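Rev protein (Borrelia burgdorferi, PDB 5EQZ) is of unknown function but is a plasmid-encoded, largely helical protein of the Lyme disease spirochaete, probably exported as a lipoprotein. Local coordinates at residues V110-L115 with D124-N129; L24-D29 with N66-K71; E11-I16 with A55-K60; N84-I89 with R99-E104. All coordinates share one frame; numbering follows the deposited sequence.

Contact 1: V110-L115 with D124-N129; sequences VTVPLL and DKMSKN
M126 lies along the backbone of P113-L115, where the connection between helix 95-107 and helix 122-142 folds back over the first turns of the latter: loop-on-helix packing at one end of an all-helical protein. The tight part centres on the thioether. M126 runs out extended through chi2 and then bends at chi3 (78°), a turn that carries its methyl back to P113 O, 3.4 Å from CE; CG passes the same oxygen at 3.5 Å. The methyl also meets L114 CD1 at 3.7 Å, the leucine reaching in with its tip although its CB is directed away from the helix. Nearer the helix, before the sulfur, M126 CG packs on L115 CG at 3.9 Å, the two side chains running in opposite directions. K98 of helix 95-107 touches M126 and L114 and bonds to L115 O. The solvent side is looser: P113, L114 and K125 are exposed. K125 lays its CG and CD across L115 CD1, nearly at right angles, and N129 ND2 meets P113 CD at 3.6 Å and reaches from that side to the buried V112. One weak hydrogen bond spans the contact: L115 N points at M126 SD over 3.6 Å, nearly straight at 165°.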
loop_
_atom_site.group_PDB
_atom_site.type_symbol
_atom_site.label_atom_id
_atom_site.label_comp_id
_atom_site.label_asym_id
_atom_site.label_seq_id
_atom_site.Cartn_x
_atom_site.Cartn_y
_atom_site.Cartn_z
ATOM N N VAL A 110 8.993 1.411 -3.343
ATOM C CA VAL A 110 9.421 1.235 -4.724
ATOM C C VAL A 110 10.936 1.415 -4.772
ATOM O O VAL A 110 11.460 2.446 -4.331
ATOM C CB VAL A 110 8.713 2.226 -5.660
ATOM C CG1 VAL A 110 9.236 2.098 -7.063
ATOM C CG2 VAL A 110 7.181 1.986 -5.634
ATOM N N THR A 111 11.632 0.406 -5.290
ATOM C CA THR A 111 13.091 0.397 -5.391
ATOM C C THR A 111 13.500 0.790 -6.804
ATOM O O THR A 111 13.221 0.053 -7.759
ATOM C CB THR A 111 13.649 -0.991 -5.057
ATOM O OG1 THR A 111 13.560 -1.230 -3.647
ATOM C CG2 THR A 111 15.108 -1.116 -5.498
ATOM N N VAL A 112 14.156 1.940 -6.944
ATOM C CA VAL A 112 14.752 2.301 -8.227
ATOM C C VAL A 112 16.264 2.345 -8.042
ATOM O O VAL A 112 16.747 2.649 -6.938
ATOM C CB VAL A 112 14.210 3.638 -8.760
ATOM C CG1 VAL A 112 12.709 3.563 -8.976
ATOM C CG2 VAL A 112 14.560 4.779 -7.825
ATOM N N PRO A 113 17.051 2.014 -9.064
ATOM C CA PRO A 113 18.498 2.152 -8.928
ATOM C C PRO A 113 18.877 3.620 -8.902
ATOM O O PRO A 113 18.340 4.428 -9.665
ATOM C CB PRO A 113 19.040 1.451 -10.177
ATOM C CG PRO A 113 17.940 1.572 -11.170
ATOM C CD PRO A 113 16.676 1.419 -10.360
ATOM N N LEU A 114 19.789 3.962 -7.999
ATOM C CA LEU A 114 20.414 5.283 -7.999
ATOM C C LEU A 114 21.462 5.289 -9.106
ATOM O O LEU A 114 22.503 4.646 -8.990
ATOM C CB LEU A 114 21.031 5.579 -6.637
ATOM C CG LEU A 114 21.613 6.965 -6.386
ATOM C CD1 LEU A 114 20.564 7.996 -6.702
ATOM C CD2 LEU A 114 22.016 7.052 -4.925
ATOM N N LEU A 115 21.169 5.971 -10.216
ATOM C CA LEU A 115 22.113 6.023 -11.338
ATOM C C LEU A 115 23.023 7.230 -11.138
ATOM O O LEU A 115 22.824 8.308 -11.706
ATOM C CB LEU A 115 21.377 6.078 -12.668
ATOM C CG LEU A 115 20.348 4.971 -12.891
ATOM C CD1 LEU A 115 19.605 5.186 -14.192
ATOM C CD2 LEU A 115 21.044 3.627 -12.866
ATOM N N ASP A 124 16.165 12.023 -15.515
ATOM C CA ASP A 124 14.898 11.779 -16.198
ATOM C C ASP A 124 14.637 10.293 -16.358
ATOM O O ASP A 124 13.481 9.870 -16.402
ATOM C CB ASP A 124 14.875 12.445 -17.574
ATOM C CG ASP A 124 14.580 13.936 -17.511
ATOM O OD1 ASP A 124 13.528 14.319 -16.955
ATOM O OD2 ASP A 124 15.387 14.725 -18.046
ATOM N N LYS A 125 15.695 9.489 -16.462
ATOM C CA LYS A 125 15.515 8.051 -16.582
ATOM C C LYS A 125 15.109 7.431 -15.248
ATOM O O LYS A 125 14.226 6.565 -15.204
ATOM C CB LYS A 125 16.792 7.421 -17.117
ATOM C CG LYS A 125 16.997 5.977 -16.764
ATOM C CD LYS A 125 18.165 5.420 -17.571
ATOM C CE LYS A 125 18.152 3.908 -17.596
ATOM N NZ LYS A 125 17.339 3.396 -18.731
ATOM N N MET A 126 15.753 7.845 -14.153
ATOM C CA MET A 126 15.287 7.423 -12.835
ATOM C C MET A 126 13.850 7.872 -12.590
ATOM O O MET A 126 13.031 7.103 -12.078
ATOM C CB MET A 126 16.191 7.968 -11.735
ATOM C CG MET A 126 17.530 7.286 -11.588
ATOM S SD MET A 126 18.421 8.230 -10.334
ATOM C CE MET A 126 17.643 7.614 -8.865
ATOM N N SER A 127 13.534 9.118 -12.940
ATOM C CA SER A 127 12.173 9.615 -12.789
ATOM C C SER A 127 11.180 8.716 -13.523
ATOM O O SER A 127 10.182 8.260 -12.941
ATOM C CB SER A 127 12.094 11.048 -13.307
ATOM O OG SER A 127 10.906 11.669 -12.867
ATOM N N LYS A 128 11.460 8.424 -14.796
ATOM C CA LYS A 128 10.556 7.602 -15.599
ATOM C C LYS A 128 10.360 6.221 -14.981
ATOM O O LYS A 128 9.228 5.726 -14.899
ATOM C CB LYS A 128 11.089 7.482 -17.033
ATOM N N ASN A 129 11.447 5.587 -14.534
ATOM C CA ASN A 129 11.339 4.270 -13.921
ATOM C C ASN A 129 10.469 4.330 -12.669
ATOM O O ASN A 129 9.553 3.518 -12.495
ATOM C CB ASN A 129 12.739 3.734 -13.599
ATOM C CG ASN A 129 12.718 2.317 -13.035
ATOM O OD1 ASN A 129 11.699 1.629 -13.077
ATOM N ND2 ASN A 129 13.846 1.883 -12.493
#

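Contact 2: L24-D29 with N66-K71; sequences LALVND and NSFQDK
L24 meets helix 55-88 twice, by its side chain and by its carbonyl. CD2 rests against the hydroxyl end of S67, 3.8 Å from OG, while L24 O takes a hydrogen bond from K71 NZ (3.2 Å); the ammonium stands well above the carbonyl plane, 47° out of it. Water 1 doubles this link, donating to L24 O and accepting from K71 NZ, each at 2.8 Å. Past A25 the chain turns inward at L26, the buried residue of the segment. Its CB and CD1 lie over the aliphatic root of K71, and CD1 also approaches F68 CD1 at 4.1 Å, oblique to the ring; F35 and Y38 of helix 32-48 pack on the same leucine. L26 O receives the second lysine bond, 3.1 Å from K71 NZ, with the donor nearly along the C=O axis (160°). A bend at chi2 of K71 (-64°) folds the lysine over L26 before the extended outer chain delivers NZ between the two carbonyls, so three partners, counting the water, hold its position. Farther on, N28 O bonds to K75, one helical turn beyond K71. The result is an interhelical turn fastened to the middle of a long helix by lysines reaching main-chain carbonyls, among the first three helices, which run up, down and up.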
loop_
_atom_site.group_PDB
_atom_site.type_symbol
_atom_site.label_atom_id
_atom_site.label_comp_id
_atom_site.label_asym_id
_atom_site.label_seq_id
_atom_site.Cartn_x
_atom_site.Cartn_y
_atom_site.Cartn_z
ATOM N N LEU A 24 -3.530 -3.737 10.710
ATOM C CA LEU A 24 -3.083 -2.556 11.438
ATOM C C LEU A 24 -1.583 -2.316 11.296
ATOM O O LEU A 24 -1.131 -1.196 11.555
ATOM C CB LEU A 24 -3.450 -2.678 12.921
ATOM C CG LEU A 24 -4.945 -2.611 13.242
ATOM C CD1 LEU A 24 -5.162 -2.825 14.739
ATOM C CD2 LEU A 24 -5.561 -1.293 12.775
ATOM N N ALA A 25 -0.814 -3.327 10.896
ATOM C CA ALA A 25 0.630 -3.191 10.674
ATOM C C ALA A 25 0.986 -2.750 9.260
ATOM O O ALA A 25 2.179 -2.514 8.983
ATOM C CB ALA A 25 1.344 -4.514 10.971
ATOM N N LEU A 26 0.003 -2.649 8.370
ATOM C CA LEU A 26 0.233 -2.093 7.042
ATOM C C LEU A 26 0.767 -0.671 7.168
ATOM O O LEU A 26 0.308 0.115 8.007
ATOM C CB LEU A 26 -1.069 -2.094 6.238
ATOM C CG LEU A 26 -1.570 -3.429 5.686
ATOM C CD1 LEU A 26 -3.018 -3.294 5.181
ATOM C CD2 LEU A 26 -0.663 -3.967 4.598
ATOM N N VAL A 27 1.754 -0.333 6.332
ATOM C CA VAL A 27 2.298 1.011 6.272
ATOM C C VAL A 27 2.452 1.398 4.808
ATOM O O VAL A 27 2.184 0.606 3.903
ATOM C CB VAL A 27 3.637 1.122 7.030
ATOM C CG1 VAL A 27 3.380 1.065 8.532
ATOM C CG2 VAL A 27 4.584 -0.003 6.618
ATOM N N ASN A 28 2.873 2.646 4.564
ATOM C CA ASN A 28 2.884 3.140 3.189
ATOM C C ASN A 28 4.001 2.528 2.341
ATOM O O ASN A 28 3.958 2.655 1.115
ATOM C CB ASN A 28 2.994 4.669 3.166
ATOM C CG ASN A 28 1.721 5.349 3.614
ATOM O OD1 ASN A 28 0.636 4.772 3.538
ATOM N ND2 ASN A 28 1.845 6.589 4.084
ATOM N N ASP A 29 4.998 1.881 2.935
ATOM C CA ASP A 29 5.947 1.142 2.110
ATOM C C ASP A 29 5.677 -0.364 2.112
ATOM O O ASP A 29 6.472 -1.126 1.568
ATOM C CB ASP A 29 7.406 1.473 2.492
ATOM C CG ASP A 29 7.851 0.893 3.834
ATOM O OD1 ASP A 29 7.036 0.418 4.644
ATOM O OD2 ASP A 29 9.071 0.912 4.075
ATOM N N ASN A 66 -13.164 -1.363 7.910
ATOM C CA ASN A 66 -12.887 0.068 8.036
ATOM C C ASN A 66 -11.388 0.327 8.148
ATOM O O ASN A 66 -10.849 1.238 7.495
ATOM C CB ASN A 66 -13.610 0.658 9.241
ATOM C CG ASN A 66 -15.113 0.740 9.040
ATOM O OD1 ASN A 66 -15.609 0.680 7.916
ATOM N ND2 ASN A 66 -15.843 0.897 10.137
ATOM N N SER A 67 -10.697 -0.459 8.979
ATOM C CA SER A 67 -9.255 -0.254 9.152
ATOM C C SER A 67 -8.504 -0.522 7.860
ATOM O O SER A 67 -7.562 0.208 7.521
ATOM C CB SER A 67 -8.719 -1.154 10.266
ATOM O OG SER A 67 -9.149 -0.679 11.535
ATOM N N PHE A 68 -8.903 -1.554 7.119
ATOM C CA PHE A 68 -8.226 -1.824 5.855
ATOM C C PHE A 68 -8.424 -0.678 4.875
ATOM O O PHE A 68 -7.475 -0.229 4.224
ATOM C CB PHE A 68 -8.717 -3.119 5.225
ATOM C CG PHE A 68 -8.075 -3.391 3.894
ATOM C CD1 PHE A 68 -6.808 -3.953 3.840
ATOM C CD2 PHE A 68 -8.705 -3.041 2.714
ATOM C CE1 PHE A 68 -6.183 -4.175 2.614
ATOM C CE2 PHE A 68 -8.081 -3.254 1.483
ATOM C CZ PHE A 68 -6.822 -3.832 1.440
ATOM N N GLN A 69 -9.661 -0.201 4.731
ATOM C CA GLN A 69 -9.893 0.902 3.807
ATOM C C GLN A 69 -9.087 2.135 4.199
ATOM O O GLN A 69 -8.628 2.885 3.325
ATOM C CB GLN A 69 -11.389 1.213 3.737
ATOM C CG GLN A 69 -12.194 0.163 2.959
ATOM C CD GLN A 69 -11.732 -0.003 1.504
ATOM O OE1 GLN A 69 -11.427 0.975 0.812
ATOM N NE2 GLN A 69 -11.679 -1.252 1.042
ATOM N N ASP A 70 -8.869 2.353 5.496
ATOM C CA ASP A 70 -8.082 3.514 5.899
ATOM C C ASP A 70 -6.601 3.312 5.602
ATOM O O ASP A 70 -5.908 4.261 5.202
ATOM C CB ASP A 70 -8.296 3.806 7.375
ATOM C CG ASP A 70 -9.704 4.285 7.673
ATOM O OD1 ASP A 70 -10.404 4.779 6.754
ATOM O OD2 ASP A 70 -10.109 4.170 8.838
ATOM N N LYS A 71 -6.097 2.091 5.790
ATOM C CA LYS A 71 -4.726 1.788 5.374
ATOM C C LYS A 71 -4.580 1.902 3.862
ATOM O O LYS A 71 -3.563 2.405 3.366
ATOM C CB LYS A 71 -4.319 0.391 5.840
ATOM C CG LYS A 71 -4.176 0.279 7.354
ATOM C CD LYS A 71 -3.053 1.162 7.887
ATOM C CE LYS A 71 -3.059 1.226 9.415
ATOM N NZ LYS A 71 -1.701 1.478 9.957
HETATM O O HOH W 1 -2.356 1.072 12.676
#

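Contact 3: E11-I16 with A55-K60; sequences EEKKEI and AELKEK
Helices 11-16 and 55-60 run nearly parallel, their axes 10.2 Å apart and inclined by 16°, with K13 opposite L57 and I16 opposite K60. I16 and L57 make the apolar centre: I16 CD1 meets L57 CG at 4.0 Å, the two side chains crossing at about a right angle, and I16 CG2 sits 3.9 Å from K60 CB. L57 also sends CD1 across to E12 CB, 3.7 Å away, while the glutamate's carboxylate leads away. L49 covers E12 and I16 from the loop ahead of helix 55-88. At the more open border K13 extends fully beyond CG and lies alongside E56, pointing the same way. The opposite charges do not touch, since K13 NZ and E56 OE1 are 4.8 Å apart; water 2 bridges them, and NZ also bonds to the carbonyl of H8 in the polyhistidine tag. K60 bends at chi3 (95°) and chi4, crossing K13 so that its CE lies 4.0 Å from K13 CB, and its NZ goes on to a salt bridge with D17. No direct hydrogen bond joins the segments. Helix 10-24 and the start of helix 55-88 thus pack parallel as first and third helices of an up-down-up arrangement, with helix 32-48 between them in the chain.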
loop_
_atom_site.group_PDB
_atom_site.type_symbol
_atom_site.label_atom_id
_atom_site.label_comp_id
_atom_site.label_asym_id
_atom_site.label_seq_id
_atom_site.Cartn_x
_atom_site.Cartn_y
_atom_site.Cartn_z
ATOM N N GLU A 11 -13.707 -19.152 17.589
ATOM C CA GLU A 11 -12.688 -19.378 16.565
ATOM C C GLU A 11 -12.812 -18.363 15.439
ATOM O O GLU A 11 -11.798 -17.885 14.910
ATOM C CB GLU A 11 -12.760 -20.809 16.033
ATOM C CG GLU A 11 -12.241 -21.832 17.047
ATOM C CD GLU A 11 -10.939 -21.385 17.726
ATOM O OE1 GLU A 11 -9.924 -21.204 17.011
ATOM O OE2 GLU A 11 -10.940 -21.204 18.971
ATOM N N GLU A 12 -14.045 -17.990 15.090
ATOM C CA GLU A 12 -14.250 -16.960 14.081
ATOM C C GLU A 12 -13.744 -15.605 14.560
ATOM O O GLU A 12 -13.160 -14.846 13.780
ATOM C CB GLU A 12 -15.734 -16.874 13.721
ATOM C CG GLU A 12 -16.293 -18.103 13.000
ATOM C CD GLU A 12 -16.681 -19.241 13.939
ATOM O OE1 GLU A 12 -16.542 -19.093 15.175
ATOM O OE2 GLU A 12 -17.138 -20.293 13.435
ATOM N N LYS A 13 -13.985 -15.268 15.830
ATOM C CA LYS A 13 -13.473 -14.008 16.356
ATOM C C LYS A 13 -11.955 -13.988 16.380
ATOM O O LYS A 13 -11.356 -12.932 16.153
ATOM C CB LYS A 13 -14.027 -13.747 17.753
ATOM C CG LYS A 13 -15.525 -13.435 17.753
ATOM C CD LYS A 13 -16.088 -13.420 19.144
ATOM C CE LYS A 13 -17.540 -12.950 19.145
ATOM N NZ LYS A 13 -18.149 -13.048 20.501
ATOM N N LYS A 14 -11.318 -15.130 16.658
ATOM C CA LYS A 14 -9.856 -15.181 16.602
ATOM C C LYS A 14 -9.347 -14.970 15.182
ATOM O O LYS A 14 -8.330 -14.287 14.975
ATOM C CB LYS A 14 -9.349 -16.506 17.172
ATOM C CG LYS A 14 -9.557 -16.665 18.660
ATOM C CD LYS A 14 -8.891 -17.947 19.152
ATOM C CE LYS A 14 -9.200 -18.166 20.606
ATOM N NZ LYS A 14 -8.986 -19.566 21.039
ATOM N N GLU A 15 -10.054 -15.525 14.193
ATOM C CA GLU A 15 -9.677 -15.302 12.799
ATOM C C GLU A 15 -9.687 -13.821 12.468
ATOM O O GLU A 15 -8.740 -13.296 11.873
ATOM C CB GLU A 15 -10.623 -16.045 11.860
ATOM C CG GLU A 15 -10.591 -17.550 11.966
ATOM C CD GLU A 15 -11.463 -18.209 10.908
ATOM O OE1 GLU A 15 -12.708 -18.195 11.047
ATOM O OE2 GLU A 15 -10.897 -18.723 9.921
ATOM N N ILE A 16 -10.757 -13.133 12.850
ATOM C CA ILE A 16 -10.874 -11.708 12.576
ATOM C C ILE A 16 -9.766 -10.943 13.286
ATOM O O ILE A 16 -9.113 -10.082 12.683
ATOM C CB ILE A 16 -12.267 -11.194 12.980
ATOM C CG1 ILE A 16 -13.354 -11.904 12.172
ATOM C CG2 ILE A 16 -12.364 -9.678 12.792
ATOM C CD1 ILE A 16 -14.733 -11.659 12.716
ATOM N N ALA A 55 -23.742 -9.922 17.267
ATOM C CA ALA A 55 -23.495 -8.488 17.115
ATOM C C ALA A 55 -22.013 -8.162 17.250
ATOM O O ALA A 55 -21.480 -7.334 16.498
ATOM C CB ALA A 55 -24.304 -7.702 18.143
ATOM N N GLU A 56 -21.336 -8.797 18.211
ATOM C CA GLU A 56 -19.916 -8.531 18.416
ATOM C C GLU A 56 -19.111 -8.968 17.206
ATOM O O GLU A 56 -18.195 -8.263 16.770
ATOM C CB GLU A 56 -19.411 -9.246 19.673
ATOM C CG GLU A 56 -20.003 -8.746 21.000
ATOM C CD GLU A 56 -21.501 -9.007 21.150
ATOM O OE1 GLU A 56 -21.966 -10.113 20.791
ATOM O OE2 GLU A 56 -22.213 -8.100 21.638
ATOM N N LEU A 57 -19.455 -10.123 16.635
ATOM C CA LEU A 57 -18.737 -10.604 15.464
ATOM C C LEU A 57 -18.937 -9.675 14.273
ATOM O O LEU A 57 -17.979 -9.383 13.543
ATOM C CB LEU A 57 -19.180 -12.029 15.130
ATOM C CG LEU A 57 -18.396 -12.683 13.990
ATOM C CD1 LEU A 57 -18.121 -14.128 14.289
ATOM C CD2 LEU A 57 -19.148 -12.549 12.682
ATOM N N LYS A 58 -20.177 -9.229 14.040
ATOM C CA LYS A 58 -20.443 -8.313 12.929
ATOM C C LYS A 58 -19.697 -6.996 13.116
ATOM O O LYS A 58 -19.140 -6.443 12.156
ATOM C CB LYS A 58 -21.954 -8.068 12.799
ATOM N N GLU A 59 -19.674 -6.473 14.344
ATOM C CA GLU A 59 -18.936 -5.236 14.592
ATOM C C GLU A 59 -17.441 -5.430 14.350
ATOM O O GLU A 59 -16.775 -4.553 13.771
ATOM C CB GLU A 59 -19.206 -4.748 16.015
ATOM C CG GLU A 59 -18.166 -3.768 16.524
ATOM C CD GLU A 59 -18.723 -2.800 17.535
ATOM O OE1 GLU A 59 -18.105 -1.726 17.721
ATOM O OE2 GLU A 59 -19.777 -3.107 18.138
ATOM N N LYS A 60 -16.895 -6.583 14.759
ATOM C CA LYS A 60 -15.475 -6.845 14.527
ATOM C C LYS A 60 -15.150 -6.882 13.040
ATOM O O LYS A 60 -14.113 -6.360 12.606
ATOM C CB LYS A 60 -15.059 -8.152 15.200
ATOM C CG LYS A 60 -14.995 -8.046 16.707
ATOM C CD LYS A 60 -14.898 -9.405 17.387
ATOM C CE LYS A 60 -13.479 -9.794 17.690
ATOM N NZ LYS A 60 -12.832 -8.856 18.675
HETATM O O HOH W 2 -20.495 -12.126 21.871
#

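Contact 4: N84-I89 with R99-E104; sequences NTIENI and RKIWSE
E104 presents a face of its carboxylate to T85: CG2 stands almost directly over E104 CD, at 3.9 Å, and the two side chains cross at about a right angle. At the carboxylate's edge, E104 OE1 receives K100 NZ at 3.0 Å on its anti lone pair, the one away from OE2; this salt bridge probably steadies the group against T85, whose own hydroxyl bonds back to A81 O. W102, whose CB is directed away from helix 84-88, has R99 O in plane at the edge of its indole. At the root of the glutamate, I86 CG1 runs antiparallel alongside E104 CB at 3.8 Å, and I86 crosses I101, CG2 to CG2 4.1 Å. I89 finishes the apolar row: its CD1 touches both I101 CG1 and K100 CG, 3.7 Å from each. The bend of K100 at chi2 (52°) lets one lysine serve twice, CG against I89 and NZ at the glutamate. A130 and I134 of helix 122-142 pack on I86 as well, extending the apolar contact to a third helix. With axes 9.7 Å apart and 167° between their directions, the pair forms an antiparallel helical hairpin.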
loop_
_atom_site.group_PDB
_atom_site.type_symbol
_atom_site.label_atom_id
_atom_site.label_comp_id
_atom_site.label_asym_id
_atom_site.label_seq_id
_atom_site.Cartn_x
_atom_site.Cartn_y
_atom_site.Cartn_z
ATOM N N ASN A 84 3.784 12.634 -7.788
ATOM C CA ASN A 84 3.732 14.054 -8.108
ATOM C C ASN A 84 5.071 14.726 -7.821
ATOM O O ASN A 84 5.622 15.438 -8.674
ATOM C CB ASN A 84 2.604 14.703 -7.311
ATOM C CG ASN A 84 2.455 16.163 -7.625
ATOM O OD1 ASN A 84 1.974 16.529 -8.698
ATOM N ND2 ASN A 84 2.874 17.015 -6.697
ATOM N N THR A 85 5.610 14.509 -6.619
ATOM C CA THR A 85 6.907 15.074 -6.251
ATOM C C THR A 85 7.992 14.691 -7.246
ATOM O O THR A 85 8.744 15.550 -7.713
ATOM C CB THR A 85 7.299 14.608 -4.850
ATOM O OG1 THR A 85 6.329 15.091 -3.911
ATOM C CG2 THR A 85 8.677 15.141 -4.483
ATOM N N ILE A 86 8.104 13.399 -7.569
ATOM C CA ILE A 86 9.159 12.960 -8.487
ATOM C C ILE A 86 8.998 13.633 -9.839
ATOM O O ILE A 86 9.973 14.113 -10.433
ATOM C CB ILE A 86 9.148 11.425 -8.621
ATOM C CG1 ILE A 86 9.606 10.762 -7.315
ATOM C CG2 ILE A 86 9.978 10.974 -9.808
ATOM C CD1 ILE A 86 9.403 9.253 -7.297
ATOM N N GLU A 87 7.763 13.694 -10.345
ATOM C CA GLU A 87 7.533 14.337 -11.638
ATOM C C GLU A 87 7.944 15.799 -11.631
ATOM O O GLU A 87 8.448 16.307 -12.641
ATOM C CB GLU A 87 6.064 14.218 -12.033
ATOM C CG GLU A 87 5.647 12.838 -12.478
ATOM C CD GLU A 87 4.176 12.770 -12.799
ATOM O OE1 GLU A 87 3.416 13.625 -12.289
ATOM O OE2 GLU A 87 3.784 11.868 -13.567
ATOM N N ASN A 88 7.748 16.491 -10.513
ATOM C CA ASN A 88 7.979 17.930 -10.457
ATOM C C ASN A 88 9.413 18.319 -10.115
ATOM O O ASN A 88 9.716 19.517 -10.086
ATOM C CB ASN A 88 7.031 18.577 -9.456
ATOM C CG ASN A 88 5.599 18.585 -9.941
ATOM O OD1 ASN A 88 4.703 19.034 -9.234
ATOM N ND2 ASN A 88 5.377 18.107 -11.154
ATOM N N ILE A 89 10.298 17.362 -9.839
ATOM C CA ILE A 89 11.706 17.701 -9.660
ATOM C C ILE A 89 12.248 18.262 -10.969
ATOM O O ILE A 89 12.008 17.711 -12.049
ATOM C CB ILE A 89 12.503 16.476 -9.188
ATOM C CG1 ILE A 89 12.060 16.060 -7.780
ATOM C CG2 ILE A 89 14.000 16.772 -9.236
ATOM C CD1 ILE A 89 12.637 14.747 -7.323
ATOM N N ARG A 99 19.121 11.582 -5.658
ATOM C CA ARG A 99 18.862 10.993 -4.344
ATOM C C ARG A 99 17.428 11.244 -3.901
ATOM O O ARG A 99 16.816 10.388 -3.243
ATOM C CB ARG A 99 19.840 11.532 -3.301
ATOM C CG ARG A 99 21.294 11.221 -3.611
ATOM C CD ARG A 99 22.231 11.542 -2.450
ATOM N NE ARG A 99 22.645 12.940 -2.429
ATOM C CZ ARG A 99 23.835 13.358 -2.853
ATOM N NH1 ARG A 99 24.717 12.488 -3.331
ATOM N NH2 ARG A 99 24.149 14.643 -2.808
ATOM N N LYS A 100 16.864 12.393 -4.289
ATOM C CA LYS A 100 15.473 12.696 -3.957
ATOM C C LYS A 100 14.511 11.733 -4.653
ATOM O O LYS A 100 13.587 11.210 -4.022
ATOM C CB LYS A 100 15.154 14.140 -4.342
ATOM C CG LYS A 100 13.838 14.667 -3.787
ATOM C CD LYS A 100 13.743 14.460 -2.300
ATOM C CE LYS A 100 12.575 15.233 -1.726
ATOM N NZ LYS A 100 12.326 14.838 -0.313
ATOM N N ILE A 101 14.716 11.469 -5.949
ATOM C CA ILE A 101 13.885 10.493 -6.659
ATOM C C ILE A 101 13.982 9.136 -5.979
ATOM O O ILE A 101 12.972 8.465 -5.724
ATOM C CB ILE A 101 14.306 10.393 -8.138
ATOM C CG1 ILE A 101 14.109 11.728 -8.851
ATOM C CG2 ILE A 101 13.519 9.261 -8.841
ATOM C CD1 ILE A 101 14.785 11.798 -10.207
ATOM N N TRP A 102 15.209 8.714 -5.681
ATOM C CA TRP A 102 15.434 7.431 -5.028
ATOM C C TRP A 102 14.708 7.355 -3.686
ATOM O O TRP A 102 14.021 6.366 -3.388
ATOM C CB TRP A 102 16.936 7.219 -4.860
ATOM C CG TRP A 102 17.278 6.044 -4.040
ATOM C CD1 TRP A 102 17.349 4.742 -4.451
ATOM C CD2 TRP A 102 17.601 6.048 -2.647
ATOM N NE1 TRP A 102 17.701 3.934 -3.394
ATOM C CE2 TRP A 102 17.861 4.711 -2.276
ATOM C CE3 TRP A 102 17.693 7.052 -1.674
ATOM C CZ2 TRP A 102 18.205 4.354 -0.968
ATOM C CZ3 TRP A 102 18.035 6.696 -0.384
ATOM C CH2 TRP A 102 18.288 5.362 -0.041
ATOM N N SER A 103 14.835 8.398 -2.864
ATOM C CA SER A 103 14.277 8.333 -1.515
ATOM C C SER A 103 12.755 8.442 -1.531
ATOM O O SER A 103 12.078 7.802 -0.714
ATOM C CB SER A 103 14.881 9.424 -0.637
ATOM O OG SER A 103 14.348 10.686 -0.975
ATOM N N GLU A 104 12.196 9.247 -2.444
ATOM C CA GLU A 104 10.738 9.351 -2.551
ATOM C C GLU A 104 10.129 8.020 -2.964
ATOM O O GLU A 104 9.074 7.611 -2.448
ATOM C CB GLU A 104 10.361 10.436 -3.562
ATOM C CG GLU A 104 10.581 11.860 -3.089
ATOM C CD GLU A 104 9.617 12.283 -2.003
ATOM O OE1 GLU A 104 10.053 12.976 -1.065
ATOM O OE2 GLU A 104 8.422 11.919 -2.078
#

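In the fold
Helix 55-88 ties three of the contacts together. Contact 3 uses its start, contact 2 its middle and contact 4 its end, so the centres of contacts 3 and 4 lie about 42 Å apart on opposite sides of the chain's centre, with contact 2 about 19 Å from the former and 24 Å from the latter. Contacts 1 and 4 share one end, centres about 9 Å apart, and touch directly: I86 CG2 comes to 3.3 Å from S127 OG, and W102 CD1 meets V112 O at 3.3 Å. The segments of contacts 2 and 3 alternate along the chain, because helix 10-24 and the turn after it run along helix 55-88 in the same direction.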